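Local atomic coordinates of phosphoribosyl-aminoimidazole carboxylase (Aspergillus clavatus, PDB entry 3K5I), a protein that probably catalyses the ATP-dependent carboxylation of 5-aminoimidazole ribonucleotide to its N5-carboxy form in purine biosynthesis, as an ATP-grasp enzyme. Residues Val40-Asp54 with Ala60-Phe74. Residues are numbered along the deposited sequence; the frame is centred on the assembly and turned at random.
Sequences VESANRLNIQVNVLD and AKQISAHDGHVTGSF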
loop_
_atom_site.group_PDB
_atom_site.type_symbol
_atom_site.label_atom_id
_atom_site.label_comp_id
_atom_site.label_asym_id
_atom_site.label_seq_id
_atom_site.Cartn_x
_atom_site.Cartn_y
_atom_site.Cartn_z
ATOM N N VAL A 40 -1.316 -3.247 9.965
ATOM C CA VAL A 40 0.146 -3.090 10.062
ATOM C C VAL A 40 0.641 -2.403 8.807
ATOM O O VAL A 40 1.441 -1.476 8.888
ATOM C CB VAL A 40 0.911 -4.429 10.312
ATOM C CG1 VAL A 40 2.428 -4.230 10.746
ATOM C CG2 VAL A 40 0.218 -5.141 11.450
ATOM N N GLU A 41 0.178 -2.757 7.623
ATOM C CA GLU A 41 0.733 -1.904 6.590
ATOM C C GLU A 41 0.518 -0.441 6.963
ATOM O O GLU A 41 1.418 0.423 6.866
ATOM C CB GLU A 41 -0.002 -2.138 5.302
ATOM C CG GLU A 41 -0.214 -3.634 5.157
ATOM C CD GLU A 41 -0.920 -3.931 3.846
ATOM O OE1 GLU A 41 -1.789 -3.132 3.469
ATOM O OE2 GLU A 41 -0.617 -4.871 3.093
ATOM N N SER A 42 -0.693 -0.121 7.386
ATOM C CA SER A 42 -0.946 1.302 7.710
ATOM C C SER A 42 -0.074 1.764 8.861
ATOM O O SER A 42 0.299 2.915 8.882
ATOM C CB SER A 42 -2.402 1.474 8.154
ATOM O OG SER A 42 -3.242 1.433 7.016
ATOM N N ALA A 43 0.245 0.887 9.811
ATOM C CA ALA A 43 1.030 1.286 10.969
ATOM C C ALA A 43 2.458 1.657 10.616
ATOM O O ALA A 43 3.060 2.649 11.103
ATOM C CB ALA A 43 0.856 0.180 12.189
ATOM N N ASN A 44 2.937 0.867 9.679
ATOM C CA ASN A 44 4.294 0.881 9.136
ATOM C C ASN A 44 4.571 2.160 8.381
ATOM O O ASN A 44 5.703 2.699 8.406
ATOM C CB ASN A 44 4.450 -0.305 8.170
ATOM C CG ASN A 44 4.627 -1.648 8.887
ATOM O OD1 ASN A 44 4.836 -1.713 10.115
ATOM N ND2 ASN A 44 4.634 -2.734 8.092
ATOM N N ARG A 45 3.526 2.616 7.693
ATOM C CA ARG A 45 3.712 3.867 6.949
ATOM C C ARG A 45 3.874 5.051 7.927
ATOM O O ARG A 45 4.466 6.076 7.635
ATOM C CB ARG A 45 2.499 4.069 6.069
ATOM C CG ARG A 45 2.369 2.996 4.967
ATOM C CD ARG A 45 2.743 3.781 3.745
ATOM N NE ARG A 45 3.051 2.927 2.603
ATOM C CZ ARG A 45 2.229 2.899 1.556
ATOM N NH1 ARG A 45 1.125 3.628 1.532
ATOM N NH2 ARG A 45 2.495 2.138 0.520
ATOM N N LEU A 46 3.364 4.923 9.143
ATOM C CA LEU A 46 3.554 6.013 10.088
ATOM C C LEU A 46 4.624 5.715 11.176
ATOM O O LEU A 46 4.892 6.542 12.054
ATOM C CB LEU A 46 2.196 6.350 10.688
ATOM C CG LEU A 46 1.114 6.873 9.766
ATOM C CD1 LEU A 46 0.097 7.057 10.896
ATOM C CD2 LEU A 46 1.481 8.145 8.954
ATOM N N ASN A 47 5.260 4.540 11.098
ATOM C CA ASN A 47 6.274 4.102 12.054
ATOM C C ASN A 47 5.709 3.946 13.475
ATOM O O ASN A 47 6.345 4.295 14.484
ATOM C CB ASN A 47 7.551 4.932 11.982
ATOM C CG ASN A 47 8.020 5.139 10.573
ATOM O OD1 ASN A 47 8.836 6.034 10.285
ATOM N ND2 ASN A 47 7.553 4.253 9.686
ATOM N N ILE A 48 4.481 3.433 13.519
ATOM C CA ILE A 48 3.809 3.158 14.785
ATOM C C ILE A 48 3.959 1.661 14.965
ATOM O O ILE A 48 3.652 0.898 14.066
ATOM C CB ILE A 48 2.343 3.592 14.862
ATOM C CG1 ILE A 48 2.453 5.065 15.174
ATOM C CG2 ILE A 48 1.483 2.853 15.987
ATOM C CD1 ILE A 48 1.480 5.846 14.400
ATOM N N GLN A 49 4.450 1.309 16.144
ATOM C CA GLN A 49 4.723 -0.055 16.544
ATOM C C GLN A 49 3.438 -0.729 16.853
ATOM O O GLN A 49 2.652 -0.269 17.695
ATOM C CB GLN A 49 5.543 -0.183 17.838
ATOM C CG GLN A 49 6.140 -1.592 17.866
ATOM C CD GLN A 49 7.050 -1.844 19.038
ATOM O OE1 GLN A 49 8.156 -1.333 19.045
ATOM N NE2 GLN A 49 6.621 -2.651 20.006
ATOM N N VAL A 50 3.317 -1.837 16.136
ATOM C CA VAL A 50 2.203 -2.717 16.295
ATOM C C VAL A 50 2.586 -4.079 16.915
ATOM O O VAL A 50 3.266 -4.896 16.245
ATOM C CB VAL A 50 1.240 -2.716 15.089
ATOM C CG1 VAL A 50 0.058 -3.693 15.365
ATOM C CG2 VAL A 50 0.661 -1.287 14.904
ATOM N N ASN A 51 2.201 -4.324 18.190
ATOM C CA ASN A 51 2.512 -5.671 18.746
ATOM C C ASN A 51 1.303 -6.550 18.484
ATOM O O ASN A 51 0.197 -6.218 18.851
ATOM C CB ASN A 51 2.700 -5.738 20.243
ATOM C CG ASN A 51 3.748 -4.779 20.666
ATOM O OD1 ASN A 51 4.640 -4.537 19.874
ATOM N ND2 ASN A 51 3.565 -4.132 21.796
ATOM N N VAL A 52 1.468 -7.693 17.851
ATOM C CA VAL A 52 0.303 -8.526 17.526
ATOM C C VAL A 52 0.034 -9.770 18.347
ATOM O O VAL A 52 0.947 -10.478 18.691
ATOM C CB VAL A 52 0.681 -9.109 16.098
ATOM C CG1 VAL A 52 -0.436 -9.787 15.361
ATOM C CG2 VAL A 52 1.223 -8.011 15.234
ATOM N N LEU A 53 -1.221 -10.030 18.682
ATOM C CA LEU A 53 -1.474 -11.259 19.414
ATOM C C LEU A 53 -2.097 -12.315 18.456
ATOM O O LEU A 53 -3.199 -12.140 17.915
ATOM C CB LEU A 53 -2.374 -11.012 20.637
ATOM C CG LEU A 53 -2.701 -12.251 21.499
ATOM C CD1 LEU A 53 -1.538 -13.163 21.896
ATOM C CD2 LEU A 53 -3.602 -11.942 22.703
ATOM N N ASP A 54 -1.384 -13.401 18.214
ATOM C CA ASP A 54 -1.917 -14.463 17.365
ATOM C C ASP A 54 -0.861 -15.562 17.188
ATOM O O ASP A 54 0.172 -15.532 17.850
ATOM C CB ASP A 54 -2.369 -13.886 16.018
ATOM C CG ASP A 54 -3.310 -14.837 15.272
ATOM O OD1 ASP A 54 -3.255 -16.078 15.485
ATOM O OD2 ASP A 54 -4.106 -14.273 14.511
ATOM N N ALA A 60 0.093 -10.826 9.957
ATOM C CA ALA A 60 0.491 -9.500 10.415
ATOM C C ALA A 60 1.879 -9.377 11.000
ATOM O O ALA A 60 2.562 -8.365 10.880
ATOM C CB ALA A 60 -0.662 -8.798 11.252
ATOM N N LYS A 61 2.302 -10.472 11.598
ATOM C CA LYS A 61 3.619 -10.553 12.207
ATOM C C LYS A 61 4.632 -10.579 11.082
ATOM O O LYS A 61 5.673 -9.947 11.226
ATOM C CB LYS A 61 3.705 -11.854 12.993
ATOM C CG LYS A 61 2.782 -11.861 14.204
ATOM C CD LYS A 61 3.323 -13.077 15.050
ATOM C CE LYS A 61 2.871 -12.951 16.516
ATOM N NZ LYS A 61 1.939 -14.023 16.842
ATOM N N GLN A 62 4.253 -11.265 9.996
ATOM C CA GLN A 62 5.018 -11.410 8.784
ATOM C C GLN A 62 5.603 -10.132 8.203
ATOM O O GLN A 62 6.669 -10.209 7.538
ATOM C CB GLN A 62 4.282 -12.206 7.731
ATOM C CG GLN A 62 3.955 -13.595 8.212
ATOM C CD GLN A 62 3.279 -14.348 7.079
ATOM O OE1 GLN A 62 3.440 -14.062 5.877
ATOM N NE2 GLN A 62 2.443 -15.286 7.461
ATOM N N ILE A 63 4.988 -8.994 8.535
ATOM C CA ILE A 63 5.444 -7.667 8.031
ATOM C C ILE A 63 5.747 -6.636 9.111
ATOM O O ILE A 63 5.577 -5.432 8.931
ATOM C CB ILE A 63 4.450 -7.077 6.961
ATOM C CG1 ILE A 63 3.042 -6.838 7.571
ATOM C CG2 ILE A 63 4.237 -8.112 5.840
ATOM C CD1 ILE A 63 2.327 -5.696 6.839
ATOM N N SER A 64 6.194 -7.124 10.254
ATOM C CA SER A 64 6.498 -6.268 11.375
ATOM C C SER A 64 7.593 -7.035 12.136
ATOM O O SER A 64 7.329 -7.791 13.075
ATOM C CB SER A 64 5.216 -6.252 12.216
ATOM O OG SER A 64 5.406 -5.658 13.493
ATOM N N ALA A 65 8.841 -6.852 11.724
ATOM C CA ALA A 65 9.966 -7.562 12.327
ATOM C C ALA A 65 10.499 -6.877 13.563
ATOM O O ALA A 65 11.470 -6.134 13.420
ATOM C CB ALA A 65 11.114 -7.611 11.302
ATOM N N HIS A 66 9.915 -7.113 14.737
ATOM C CA HIS A 66 10.438 -6.498 15.976
ATOM C C HIS A 66 10.179 -7.476 17.108
ATOM O O HIS A 66 9.580 -8.542 16.868
ATOM C CB HIS A 66 9.789 -5.122 16.214
ATOM C CG HIS A 66 8.292 -5.134 16.326
ATOM N ND1 HIS A 66 7.665 -5.703 17.404
ATOM C CD2 HIS A 66 7.305 -4.610 15.559
ATOM C CE1 HIS A 66 6.357 -5.571 17.277
ATOM N NE2 HIS A 66 6.109 -4.915 16.166
ATOM N N ASP A 67 10.564 -7.186 18.342
ATOM C CA ASP A 67 10.267 -8.203 19.364
ATOM C C ASP A 67 9.012 -8.123 20.228
ATOM O O ASP A 67 8.891 -8.900 21.187
ATOM C CB ASP A 67 11.487 -8.507 20.235
ATOM C CG ASP A 67 11.937 -7.311 21.046
ATOM O OD1 ASP A 67 11.747 -7.303 22.281
ATOM O OD2 ASP A 67 12.511 -6.386 20.439
ATOM N N GLY A 68 8.072 -7.229 19.924
ATOM C CA GLY A 68 6.906 -7.131 20.808
ATOM C C GLY A 68 5.675 -8.020 20.664
ATOM O O GLY A 68 4.705 -7.946 21.442
ATOM N N HIS A 69 5.668 -8.839 19.625
ATOM C CA HIS A 69 4.481 -9.633 19.456
ATOM C C HIS A 69 4.363 -10.617 20.627
ATOM O O HIS A 69 5.306 -10.936 21.354
ATOM C CB HIS A 69 4.593 -10.345 18.066
ATOM C CG HIS A 69 4.696 -9.408 16.891
ATOM N ND1 HIS A 69 3.790 -8.389 16.675
ATOM C CD2 HIS A 69 5.577 -9.356 15.854
ATOM C CE1 HIS A 69 4.133 -7.739 15.577
ATOM N NE2 HIS A 69 5.210 -8.306 15.052
ATOM N N VAL A 70 3.154 -11.158 20.688
ATOM C CA VAL A 70 2.874 -12.171 21.659
ATOM C C VAL A 70 2.355 -13.367 20.931
ATOM O O VAL A 70 1.407 -13.273 20.171
ATOM C CB VAL A 70 1.862 -11.680 22.661
ATOM C CG1 VAL A 70 1.761 -12.732 23.780
ATOM C CG2 VAL A 70 2.385 -10.300 23.166
ATOM N N THR A 71 2.977 -14.499 21.205
ATOM C CA THR A 71 2.581 -15.788 20.658
ATOM C C THR A 71 1.446 -16.417 21.515
ATOM O O THR A 71 1.505 -16.464 22.735
ATOM C CB THR A 71 3.760 -16.675 20.815
ATOM O OG1 THR A 71 4.804 -16.079 20.027
ATOM C CG2 THR A 71 3.300 -18.036 20.412
ATOM N N GLY A 72 0.378 -16.903 20.895
ATOM C CA GLY A 72 -0.755 -17.456 21.662
ATOM C C GLY A 72 -2.011 -16.946 20.937
ATOM O O GLY A 72 -1.890 -16.388 19.836
ATOM N N SER A 73 -3.198 -17.141 21.515
ATOM C CA SER A 73 -4.468 -16.731 20.888
ATOM C C SER A 73 -5.114 -15.553 21.585
ATOM O O SER A 73 -4.893 -15.326 22.791
ATOM C CB SER A 73 -5.579 -17.851 20.862
ATOM O OG SER A 73 -6.911 -17.330 20.686
ATOM N N PHE A 74 -5.933 -14.868 20.775
ATOM C CA PHE A 74 -6.723 -13.712 21.220
ATOM C C PHE A 74 -7.914 -14.152 22.137
ATOM O O PHE A 74 -8.573 -13.368 22.841
ATOM C CB PHE A 74 -7.109 -12.921 19.956
ATOM C CG PHE A 74 -7.542 -13.794 18.810
ATOM C CD1 PHE A 74 -6.613 -14.259 17.874
ATOM C CD2 PHE A 74 -8.867 -14.193 18.700
ATOM C CE1 PHE A 74 -6.989 -15.100 16.837
ATOM C CE2 PHE A 74 -9.280 -15.075 17.653
ATOM C CZ PHE A 74 -8.322 -15.498 16.704
HETATM O O HOH W 1 5.272 -2.659 13.836
#
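Two imidazoles of the 60-74 segment stand in for main-chain partners along the edge of strand 49-54. His69 ND1 accepts the amide hydrogen of Val52 N at 2.7 Å, within the ring plane and nearly straight (163°), while its NE2 donates to Ser64 O, fixing the ring's rotation and indicating a proton on NE2. His66 NE2 donates to Val50 O at 2.8 Å from above the carbonyl plane. With chi1 at 58°, His66 CG sits between its own backbone N and carbonyl carbon, and ND1 accepts from Gly68 N in the ring plane. Gln49 CG lies over one His66 face, 4.0 Å from the ring centroid, and the Gln49 amide stacks there, held by its bond from NE2 to Asn51 OD1. Beyond His69 true parallel pairing begins: Val70 N donates to Val52 O at 3.1 Å, followed by weak bonds from Asp54 N to Val70 O and from Gly72 N to Asp54 O. On the helix, Asn44 ND2 bonds Ile63 O at 3.0 Å, Val40 CG2 meets Ala60 CB, and Val40 CB faces Ile63 CD1. A water bridges Val50 N and Ser64 OG. Asp54, its OD2 bonded to Gly32 N, ends the strand near bound 5-aminoimidazole ribonucleotide. Within the chain, strand 70-71 is one of two outer strands of the parallel, Rossmann-like preATP-grasp sheet.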